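Local structure of putative esterase MT1895 (Mycobacterium tuberculosis, 3S4K) at residues 115-120 against 134-139; 89-94 against 129-134; 61-66 against 120-125. The protein probably hydrolyses acyl-CoA thioesters, possibly 1,4-dihydroxy-2-naphthoyl-CoA, as a hotdog-fold thioesterase of the PaaI family. All coordinates share one frame; numbering follows the deposited sequence.

Contact 1. Residues 115-120 against 134-139; sequences QQLWLV and QVRLQN
Gln116 reaches across to Asn139 with its side-chain amide: NE2 gives a nearly straight bond (176°) to Asn139 OD1 at 2.8 Å, the acceptor lying in the amide plane of Gln116 while the two amides are turned 54° apart. On the same face the other end of this amide, OE1, takes the indole N-H of Trp118, NE1 to OE1 2.9 Å, so the Gln116 amide is held at both ends. Leu137 CD1 comes obliquely to Trp118 CD1 at 4.0 Å. On the other face Arg136 NH1 donates to Gln115 OE1 at 2.8 Å; the oxygen sits at the guanidinium edge, but the donor stands above the Gln115 carbonyl plane, and the two planes are almost perpendicular. A bend at chi3 (-74°) swings the guanidinium back toward Gln115, with Leu117 CD1 over one of its faces. These side chains ride on an antiparallel hairpin of the hotdog sheet, strands 115-123 and 129-140, in which Gln116 with Leu137 and Trp118 with Val135 are hydrogen-bonded pairs. Further out, Ala71 O of helix 56-75 takes a second bond from Gln116 NE2, and Asn139 ND2 is tied to Arg113 O.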
loop_
_atom_site.group_PDB
_atom_site.type_symbol
_atom_site.label_atom_id
_atom_site.label_comp_id
_atom_site.label_asym_id
_atom_site.label_seq_id
_atom_site.Cartn_x
_atom_site.Cartn_y
_atom_site.Cartn_z
ATOM N N GLN A 115 -19.269 8.722 3.289
ATOM C CA GLN A 115 -18.121 7.963 2.720
ATOM C C GLN A 115 -18.047 8.037 1.197
ATOM O O GLN A 115 -19.037 8.387 0.523
ATOM C CB GLN A 115 -18.151 6.489 3.168
ATOM C CG GLN A 115 -18.230 6.298 4.729
ATOM C CD GLN A 115 -17.853 4.886 5.197
ATOM O OE1 GLN A 115 -17.055 4.218 4.584
ATOM N NE2 GLN A 115 -18.426 4.453 6.321
ATOM N N GLN A 116 -16.862 7.704 0.682
ATOM C CA GLN A 116 -16.641 7.475 -0.724
ATOM C C GLN A 116 -15.898 6.170 -0.928
ATOM O O GLN A 116 -15.095 5.748 -0.086
ATOM C CB GLN A 116 -15.880 8.624 -1.411
ATOM C CG GLN A 116 -16.337 10.015 -1.043
ATOM C CD GLN A 116 -15.628 11.087 -1.825
ATOM O OE1 GLN A 116 -15.398 10.930 -3.042
ATOM N NE2 GLN A 116 -15.265 12.189 -1.145
ATOM N N LEU A 117 -16.145 5.569 -2.081
ATOM C CA LEU A 117 -15.464 4.375 -2.493
ATOM C C LEU A 117 -14.998 4.596 -3.942
ATOM O O LEU A 117 -15.825 4.885 -4.831
ATOM C CB LEU A 117 -16.392 3.156 -2.313
ATOM C CG LEU A 117 -15.764 1.789 -2.588
ATOM C CD1 LEU A 117 -14.743 1.440 -1.532
ATOM C CD2 LEU A 117 -16.814 0.685 -2.724
ATOM N N TRP A 118 -13.691 4.469 -4.189
ATOM C CA TRP A 118 -13.080 4.689 -5.502
ATOM C C TRP A 118 -12.316 3.446 -5.970
ATOM O O TRP A 118 -11.681 2.773 -5.161
ATOM C CB TRP A 118 -12.095 5.866 -5.479
ATOM C CG TRP A 118 -12.800 7.197 -5.353
ATOM C CD1 TRP A 118 -13.242 7.780 -4.222
ATOM C CD2 TRP A 118 -13.141 8.085 -6.421
ATOM N NE1 TRP A 118 -13.831 8.992 -4.496
ATOM C CE2 TRP A 118 -13.805 9.194 -5.849
ATOM C CE3 TRP A 118 -12.965 8.045 -7.806
ATOM C CZ2 TRP A 118 -14.266 10.271 -6.618
ATOM C CZ3 TRP A 118 -13.454 9.092 -8.562
ATOM C CH2 TRP A 118 -14.086 10.196 -7.966
ATOM N N LEU A 119 -12.402 3.145 -7.272
ATOM C CA LEU A 119 -11.630 2.080 -7.925
ATOM C C LEU A 119 -10.463 2.708 -8.693
ATOM O O LEU A 119 -10.652 3.663 -9.459
ATOM C CB LEU A 119 -12.507 1.327 -8.926
ATOM C CG LEU A 119 -11.774 0.413 -9.896
ATOM C CD1 LEU A 119 -11.163 -0.738 -9.123
ATOM C CD2 LEU A 119 -12.751 -0.123 -10.954
ATOM N N VAL A 120 -9.270 2.158 -8.505
ATOM C CA VAL A 120 -8.091 2.601 -9.236
ATOM C C VAL A 120 -7.475 1.397 -9.923
ATOM O O VAL A 120 -7.226 0.364 -9.280
ATOM C CB VAL A 120 -7.056 3.238 -8.302
ATOM C CG1 VAL A 120 -5.851 3.760 -9.108
ATOM C CG2 VAL A 120 -7.706 4.336 -7.442
ATOM N N GLN A 134 -9.395 -0.819 -4.476
ATOM C CA GLN A 134 -10.496 0.041 -4.059
ATOM C C GLN A 134 -10.134 0.680 -2.759
ATOM O O GLN A 134 -9.636 0.003 -1.871
ATOM C CB GLN A 134 -11.779 -0.744 -3.921
ATOM C CG GLN A 134 -12.105 -1.337 -5.250
ATOM C CD GLN A 134 -13.344 -2.144 -5.287
ATOM O OE1 GLN A 134 -14.050 -2.303 -4.291
ATOM N NE2 GLN A 134 -13.623 -2.681 -6.462
ATOM N N VAL A 135 -10.406 1.977 -2.669
ATOM C CA VAL A 135 -10.129 2.759 -1.492
ATOM C C VAL A 135 -11.418 3.323 -0.919
ATOM O O VAL A 135 -12.180 3.977 -1.638
ATOM C CB VAL A 135 -9.145 3.894 -1.832
ATOM C CG1 VAL A 135 -8.795 4.712 -0.581
ATOM C CG2 VAL A 135 -7.895 3.324 -2.492
ATOM N N ARG A 136 -11.631 3.079 0.375
ATOM C CA ARG A 136 -12.784 3.594 1.106
ATOM C C ARG A 136 -12.304 4.766 1.943
ATOM O O ARG A 136 -11.301 4.643 2.664
ATOM C CB ARG A 136 -13.393 2.508 1.972
ATOM C CG ARG A 136 -14.579 2.973 2.833
ATOM C CD ARG A 136 -15.162 1.833 3.607
ATOM N NE ARG A 136 -15.934 0.952 2.740
ATOM C CZ ARG A 136 -17.176 1.182 2.316
ATOM N NH1 ARG A 136 -17.835 2.292 2.642
ATOM N NH2 ARG A 136 -17.750 0.305 1.494
ATOM N N LEU A 137 -13.006 5.895 1.827
ATOM C CA LEU A 137 -12.650 7.115 2.535
ATOM C C LEU A 137 -13.826 7.622 3.355
ATOM O O LEU A 137 -14.971 7.460 2.968
ATOM C CB LEU A 137 -12.207 8.201 1.550
ATOM C CG LEU A 137 -10.970 7.853 0.714
ATOM C CD1 LEU A 137 -11.411 7.407 -0.683
ATOM C CD2 LEU A 137 -9.905 8.997 0.706
ATOM N N GLN A 138 -13.506 8.268 4.472
ATOM C CA GLN A 138 -14.451 9.061 5.223
ATOM C C GLN A 138 -14.390 10.517 4.794
ATOM O O GLN A 138 -13.299 11.082 4.660
ATOM C CB GLN A 138 -14.094 9.006 6.721
ATOM C CG GLN A 138 -14.884 8.048 7.482
ATOM C CD GLN A 138 -14.612 8.101 8.989
ATOM O OE1 GLN A 138 -14.180 9.123 9.564
ATOM N NE2 GLN A 138 -14.875 6.998 9.627
ATOM N N ASN A 139 -15.550 11.133 4.596
ATOM C CA ASN A 139 -15.629 12.577 4.425
ATOM C C ASN A 139 -15.650 13.234 5.804
ATOM O O ASN A 139 -16.406 12.817 6.656
ATOM C CB ASN A 139 -16.898 12.948 3.671
ATOM C CG ASN A 139 -16.924 12.384 2.253
ATOM O OD1 ASN A 139 -15.882 12.282 1.588
ATOM N ND2 ASN A 139 -18.123 12.013 1.786
#

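Contact 2. Residues 89-94 against 129-134; sequences NNTDFV and VVARGQ. With EDO (1,2-ethanediol), chain D.
Asn90 and Gln134, then Asp92 and Arg132, are the hydrogen-bonded pairs of an antiparallel ladder that joins strand 83-93 to strand 129-140 in the hotdog sheet. Five backbone hydrogen bonds cross between the two segments. Asp92 N reaches Arg132 O at 2.7 Å, and Val94 N extends the series by bonding to Val130 O, approaching from above that carbonyl's plane. Val130 and Ala131 both face Ile122 of the other neighbouring strand and form a classic beta bulge. Between the hydrogen-bonded pairs Thr91 lies against Gly133, their CA atoms 3.9 Å apart.

Van der Waals contacts of the side chains are few and gather near the end of strand 83-93. Val94 CG2 meets Val129 CG1 at 4.0 Å, the two side chains set at a slant, while Val94 CG1, anti to the backbone N (chi1 -177°), lies against Val129 O. Ala131 CB touches Phe93 at CD1, obliquely to the ring.

Polar side chains bond within their own strand, to the helix, to the second subunit or through water. Thr91 OG1 donates in the carbonyl plane to Asn89 OD1, 2.8 Å away, and Asn89 ND2 goes on to Glu64 OE1 and Cys60 O of helix 56-75. Asn88 of the second subunit donates to both Asn90 OD1 and Asp92 OD1, where residues 89-92 pair with a strand of that subunit and the sheet runs on across the dimer. Asp92 OD2 and Arg132 NH1 form no direct salt bridge; a water between them donates a hydrogen bond to Asp92 OD2 at 2.6 Å and accepts one from Arg132 NH1 at 3.0 Å, lying in the guanidinium plane. An ethanediol, probably from the crystallisation liquor, donates through its O1 to Phe93 O at 2.7 Å.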
loop_
_atom_site.group_PDB
_atom_site.type_symbol
_atom_site.label_atom_id
_atom_site.label_comp_id
_atom_site.label_asym_id
_atom_site.label_seq_id
_atom_site.Cartn_x
_atom_site.Cartn_y
_atom_site.Cartn_z
ATOM N N ASN A 89 -7.924 0.204 2.154
ATOM C CA ASN A 89 -7.291 0.095 0.832
ATOM C C ASN A 89 -7.112 -1.387 0.544
ATOM O O ASN A 89 -6.399 -2.099 1.297
ATOM C CB ASN A 89 -5.937 0.831 0.791
ATOM C CG ASN A 89 -5.174 0.657 -0.545
ATOM O OD1 ASN A 89 -5.049 -0.455 -1.100
ATOM N ND2 ASN A 89 -4.566 1.769 -1.013
ATOM N N ASN A 90 -7.773 -1.858 -0.515
ATOM C CA ASN A 90 -7.804 -3.278 -0.849
ATOM C C ASN A 90 -7.349 -3.414 -2.282
ATOM O O ASN A 90 -8.093 -3.073 -3.202
ATOM C CB ASN A 90 -9.207 -3.847 -0.662
ATOM C CG ASN A 90 -9.230 -5.362 -0.731
ATOM O OD1 ASN A 90 -8.478 -5.949 -1.462
ATOM N ND2 ASN A 90 -10.093 -5.991 0.058
ATOM N N THR A 91 -6.097 -3.878 -2.433
ATOM C CA THR A 91 -5.402 -3.912 -3.710
ATOM C C THR A 91 -5.112 -5.334 -4.119
ATOM O O THR A 91 -4.606 -6.142 -3.319
ATOM C CB THR A 91 -4.064 -3.157 -3.633
ATOM O OG1 THR A 91 -4.345 -1.782 -3.412
ATOM C CG2 THR A 91 -3.323 -3.336 -4.934
ATOM N N ASP A 92 -5.421 -5.636 -5.377
ATOM C CA ASP A 92 -5.095 -6.934 -5.967
ATOM C C ASP A 92 -3.930 -6.712 -6.907
ATOM O O ASP A 92 -3.918 -5.751 -7.684
ATOM C CB ASP A 92 -6.297 -7.500 -6.734
ATOM C CG ASP A 92 -7.441 -7.839 -5.837
ATOM O OD1 ASP A 92 -7.322 -8.800 -5.011
ATOM O OD2 ASP A 92 -8.473 -7.148 -5.930
ATOM N N PHE A 93 -2.939 -7.585 -6.791
ATOM C CA PHE A 93 -1.766 -7.568 -7.631
ATOM C C PHE A 93 -1.974 -8.567 -8.754
ATOM O O PHE A 93 -2.322 -9.723 -8.513
ATOM C CB PHE A 93 -0.547 -7.949 -6.803
ATOM C CG PHE A 93 -0.368 -7.108 -5.572
ATOM C CD1 PHE A 93 -0.168 -5.728 -5.670
ATOM C CD2 PHE A 93 -0.419 -7.685 -4.317
ATOM C CE1 PHE A 93 0.007 -4.956 -4.545
ATOM C CE2 PHE A 93 -0.242 -6.907 -3.180
ATOM C CZ PHE A 93 -0.040 -5.529 -3.297
ATOM N N VAL A 94 -1.722 -8.135 -9.986
ATOM C CA VAL A 94 -2.060 -8.919 -11.148
ATOM C C VAL A 94 -0.857 -9.411 -11.939
ATOM O O VAL A 94 -0.842 -10.565 -12.336
ATOM C CB VAL A 94 -3.028 -8.112 -12.073
ATOM C CG1 VAL A 94 -3.468 -8.936 -13.282
ATOM C CG2 VAL A 94 -4.252 -7.649 -11.286
ATOM N N VAL A 129 -3.096 -4.801 -17.123
ATOM C CA VAL A 129 -3.304 -4.434 -15.729
ATOM C C VAL A 129 -2.225 -5.089 -14.876
ATOM O O VAL A 129 -2.015 -6.304 -14.945
ATOM C CB VAL A 129 -4.709 -4.845 -15.237
ATOM C CG1 VAL A 129 -4.884 -4.538 -13.759
ATOM C CG2 VAL A 129 -5.806 -4.123 -16.043
ATOM N N VAL A 130 -1.555 -4.266 -14.077
ATOM C CA VAL A 130 -0.551 -4.724 -13.111
ATOM C C VAL A 130 -1.078 -4.772 -11.680
ATOM O O VAL A 130 -0.649 -5.648 -10.907
ATOM C CB VAL A 130 0.795 -3.916 -13.196
ATOM C CG1 VAL A 130 1.476 -4.137 -14.546
ATOM C CG2 VAL A 130 0.600 -2.443 -12.944
ATOM N N ALA A 131 -2.001 -3.882 -11.326
ATOM C CA ALA A 131 -2.646 -3.864 -10.009
ATOM C C ALA A 131 -3.983 -3.135 -10.121
ATOM O O ALA A 131 -4.165 -2.300 -11.028
ATOM C CB ALA A 131 -1.734 -3.199 -8.955
ATOM N N ARG A 132 -4.915 -3.437 -9.221
ATOM C CA ARG A 132 -6.253 -2.819 -9.219
ATOM C C ARG A 132 -6.697 -2.807 -7.780
ATOM O O ARG A 132 -6.492 -3.796 -7.080
ATOM C CB ARG A 132 -7.204 -3.642 -10.087
ATOM C CG ARG A 132 -8.671 -3.189 -10.194
ATOM C CD ARG A 132 -9.491 -4.297 -10.896
ATOM N NE ARG A 132 -10.849 -3.874 -11.250
ATOM C CZ ARG A 132 -11.871 -3.845 -10.402
ATOM N NH1 ARG A 132 -11.701 -4.202 -9.132
ATOM N NH2 ARG A 132 -13.069 -3.451 -10.816
ATOM N N GLY A 133 -7.284 -1.713 -7.323
ATOM C CA GLY A 133 -7.616 -1.599 -5.903
ATOM C C GLY A 133 -8.800 -0.688 -5.655
ATOM O O GLY A 133 -9.151 0.135 -6.515
ATOM N N GLN A 134 -9.395 -0.819 -4.476
ATOM C CA GLN A 134 -10.496 0.041 -4.059
ATOM C C GLN A 134 -10.134 0.680 -2.759
ATOM O O GLN A 134 -9.636 0.003 -1.871
ATOM C CB GLN A 134 -11.779 -0.744 -3.921
ATOM C CG GLN A 134 -12.105 -1.337 -5.250
ATOM C CD GLN A 134 -13.344 -2.144 -5.287
ATOM O OE1 GLN A 134 -14.050 -2.303 -4.291
ATOM N NE2 GLN A 134 -13.623 -2.681 -6.462
HETATM C C1 EDO D . -4.948 -11.375 -9.643
HETATM O O1 EDO D . -4.844 -10.745 -8.364
HETATM C C2 EDO D . -3.958 -12.526 -9.753
HETATM O O2 EDO D . -4.284 -13.560 -8.806
HETATM O O HOH W 1 -9.441 -5.548 -7.667
#

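Contact 3. Residues 61-66 against 120-125; sequences AMIESI and VTITDD
Ile63 and Val120 run alongside one another, pointing opposite ways, with Ile63 CG1 against Val120 CG1 at 3.8 Å and Ile63 CG2 near Val120 CB. The two valine methyls meet different parts of the helix. CG1, turned away from its own backbone nitrogen, also meets Ile66 CD1 at 4.3 Å, whereas CG2 rests on the Ile63 carbonyl oxygen at 3.7 Å.

Two residues on, Ile122 also faces the helix, and its CD1 touches Ile63 and Met62: Ile63 CG1 is 3.9 Å from Ile122 CD1, and Met62 SD approaches Ile122 CD1 to 3.7 Å. Both side chains are inclined to that of Ile122. The methionine chain bends at chi3 (76°), which brings its terminal CE alongside the isoleucine methyl. Met62 and Ile122 are each modelled in two conformers, and these contacts, which hold for one of each, are less certain.

All five residues are buried, and the meeting is purely apolar between side chains: one helix turn laid over alternate residues of a strand, the sausage-in-bun packing of a hotdog fold. The segment axes run at 132° to each other, 8.6 Å apart at their closest. Strand 100-108 flanks the site, with Val102 touching Met62 and Ile122 and Ala106 touching Ile66 and Val120; beyond it strand 36-43 contributes Leu41 to Met62 and Ala37 and Ala39 to Ile66, while Val135 of strand 129-140 packs on Ile63.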
loop_
_atom_site.group_PDB
_atom_site.type_symbol
_atom_site.label_atom_id
_atom_site.label_comp_id
_atom_site.label_asym_id
_atom_site.label_seq_id
_atom_site.Cartn_x
_atom_site.Cartn_y
_atom_site.Cartn_z
ATOM N N ALA A 61 0.297 2.360 -2.740
ATOM C CA ALA A 61 0.454 3.775 -2.481
ATOM C C ALA A 61 -0.094 4.648 -3.602
ATOM O O ALA A 61 -0.756 5.667 -3.381
ATOM C CB ALA A 61 1.954 4.086 -2.230
ATOM N N MET A 62 0.191 4.231 -4.825
ATOM C CA MET A 62 -0.335 4.879 -6.036
ATOM C C MET A 62 -1.853 4.920 -6.000
ATOM O O MET A 62 -2.491 5.964 -6.225
ATOM C CB MET A 62 0.056 4.092 -7.289
ATOM C CG MET A 62 1.375 4.443 -7.923
ATOM S SD MET A 62 1.431 3.719 -9.589
ATOM C CE MET A 62 0.386 4.810 -10.549
ATOM N N ILE A 63 -2.436 3.767 -5.713
ATOM C CA ILE A 63 -3.882 3.605 -5.632
ATOM C C ILE A 63 -4.423 4.525 -4.542
ATOM O O ILE A 63 -5.393 5.230 -4.748
ATOM C CB ILE A 63 -4.225 2.101 -5.431
ATOM C CG1 ILE A 63 -4.044 1.369 -6.756
ATOM C CG2 ILE A 63 -5.656 1.875 -4.815
ATOM C CD1 ILE A 63 -3.815 -0.120 -6.617
ATOM N N GLU A 64 -3.745 4.576 -3.405
ATOM C CA GLU A 64 -4.188 5.431 -2.296
ATOM C C GLU A 64 -4.199 6.915 -2.677
ATOM O O GLU A 64 -5.186 7.633 -2.429
ATOM C CB GLU A 64 -3.293 5.177 -1.074
ATOM C CG GLU A 64 -3.702 5.940 0.191
ATOM C CD GLU A 64 -4.925 5.378 0.879
ATOM O OE1 GLU A 64 -5.407 4.291 0.484
ATOM O OE2 GLU A 64 -5.406 6.041 1.838
ATOM N N SER A 65 -3.113 7.367 -3.309
ATOM C CA SER A 65 -2.965 8.759 -3.723
ATOM C C SER A 65 -4.009 9.180 -4.749
ATOM O O SER A 65 -4.655 10.217 -4.620
ATOM C CB SER A 65 -1.573 9.000 -4.320
ATOM O OG SER A 65 -0.602 9.131 -3.304
ATOM N N ILE A 66 -4.156 8.389 -5.791
ATOM C CA ILE A 66 -5.043 8.787 -6.905
ATOM C C ILE A 66 -6.488 8.843 -6.412
ATOM O O ILE A 66 -7.220 9.801 -6.677
ATOM C CB ILE A 66 -4.861 7.860 -8.143
ATOM C CG1 ILE A 66 -3.411 7.916 -8.631
ATOM C CG2 ILE A 66 -5.799 8.327 -9.310
ATOM C CD1 ILE A 66 -3.035 6.905 -9.745
ATOM N N VAL A 120 -9.270 2.158 -8.505
ATOM C CA VAL A 120 -8.091 2.601 -9.236
ATOM C C VAL A 120 -7.475 1.397 -9.923
ATOM O O VAL A 120 -7.226 0.364 -9.280
ATOM C CB VAL A 120 -7.056 3.238 -8.302
ATOM C CG1 VAL A 120 -5.851 3.760 -9.108
ATOM C CG2 VAL A 120 -7.706 4.336 -7.442
ATOM N N THR A 121 -7.227 1.539 -11.225
ATOM C CA THR A 121 -6.651 0.472 -12.053
ATOM C C THR A 121 -5.310 0.971 -12.575
ATOM O O THR A 121 -5.228 2.051 -13.182
ATOM C CB THR A 121 -7.577 0.074 -13.233
ATOM O OG1 THR A 121 -8.890 -0.205 -12.729
ATOM C CG2 THR A 121 -7.024 -1.154 -14.026
ATOM N N ILE A 122 -4.275 0.161 -12.379
ATOM C CA ILE A 122 -2.920 0.492 -12.820
ATOM C C ILE A 122 -2.530 -0.383 -14.000
ATOM O O ILE A 122 -2.606 -1.609 -13.912
ATOM C CB ILE A 122 -1.888 0.267 -11.706
ATOM C CG1 ILE A 122 -2.380 0.889 -10.395
ATOM C CG2 ILE A 122 -0.564 0.851 -12.111
ATOM C CD1 ILE A 122 -1.253 1.242 -9.437
ATOM N N THR A 123 -2.148 0.250 -15.110
ATOM C CA THR A 123 -1.708 -0.439 -16.320
ATOM C C THR A 123 -0.245 -0.131 -16.677
ATOM O O THR A 123 0.310 0.904 -16.287
ATOM C CB THR A 123 -2.606 -0.078 -17.533
ATOM O OG1 THR A 123 -2.774 1.349 -17.614
ATOM C CG2 THR A 123 -3.972 -0.777 -17.416
ATOM N N ASP A 124 0.382 -1.026 -17.441
ATOM C CA ASP A 124 1.754 -0.820 -17.907
ATOM C C ASP A 124 1.752 -0.325 -19.358
ATOM O O ASP A 124 0.690 -0.038 -19.928
ATOM C CB ASP A 124 2.589 -2.097 -17.733
ATOM C CG ASP A 124 2.184 -3.253 -18.691
ATOM O OD1 ASP A 124 1.351 -3.084 -19.615
ATOM O OD2 ASP A 124 2.737 -4.371 -18.514
ATOM N N ASP A 125 2.929 -0.210 -19.959
ATOM C CA ASP A 125 2.999 0.342 -21.327
ATOM C C ASP A 125 2.527 -0.582 -22.467
ATOM O O ASP A 125 2.605 -0.190 -23.639
ATOM C CB ASP A 125 4.370 0.966 -21.606
ATOM C CG ASP A 125 5.484 -0.043 -21.738
ATOM O OD1 ASP A 125 5.212 -1.264 -21.857
ATOM O OD2 ASP A 125 6.667 0.403 -21.734
#

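Strand 129-140 is common to contacts 1 and 2, which meet at Gln134 and lie about 14 Å apart between centres; strand 115-123 is common to contacts 1 and 3, which share Val120. The helix of contact 3 covers the sheet built by the other two: Ile63 CG2 packs on Val135 CG2 at 3.5 Å, and Ile63 CD1 reaches Thr91 OG1 at 3.6 Å. Contacts 2 and 3, about 8 Å apart between centres, are joined by probable backbone bonds from Ile122 N to Ala131 O and from Val120 N to Gly133 O, each 2.8 Å. Both also touch the second subunit, whose Phe93 packs on Glu64 and Asn89.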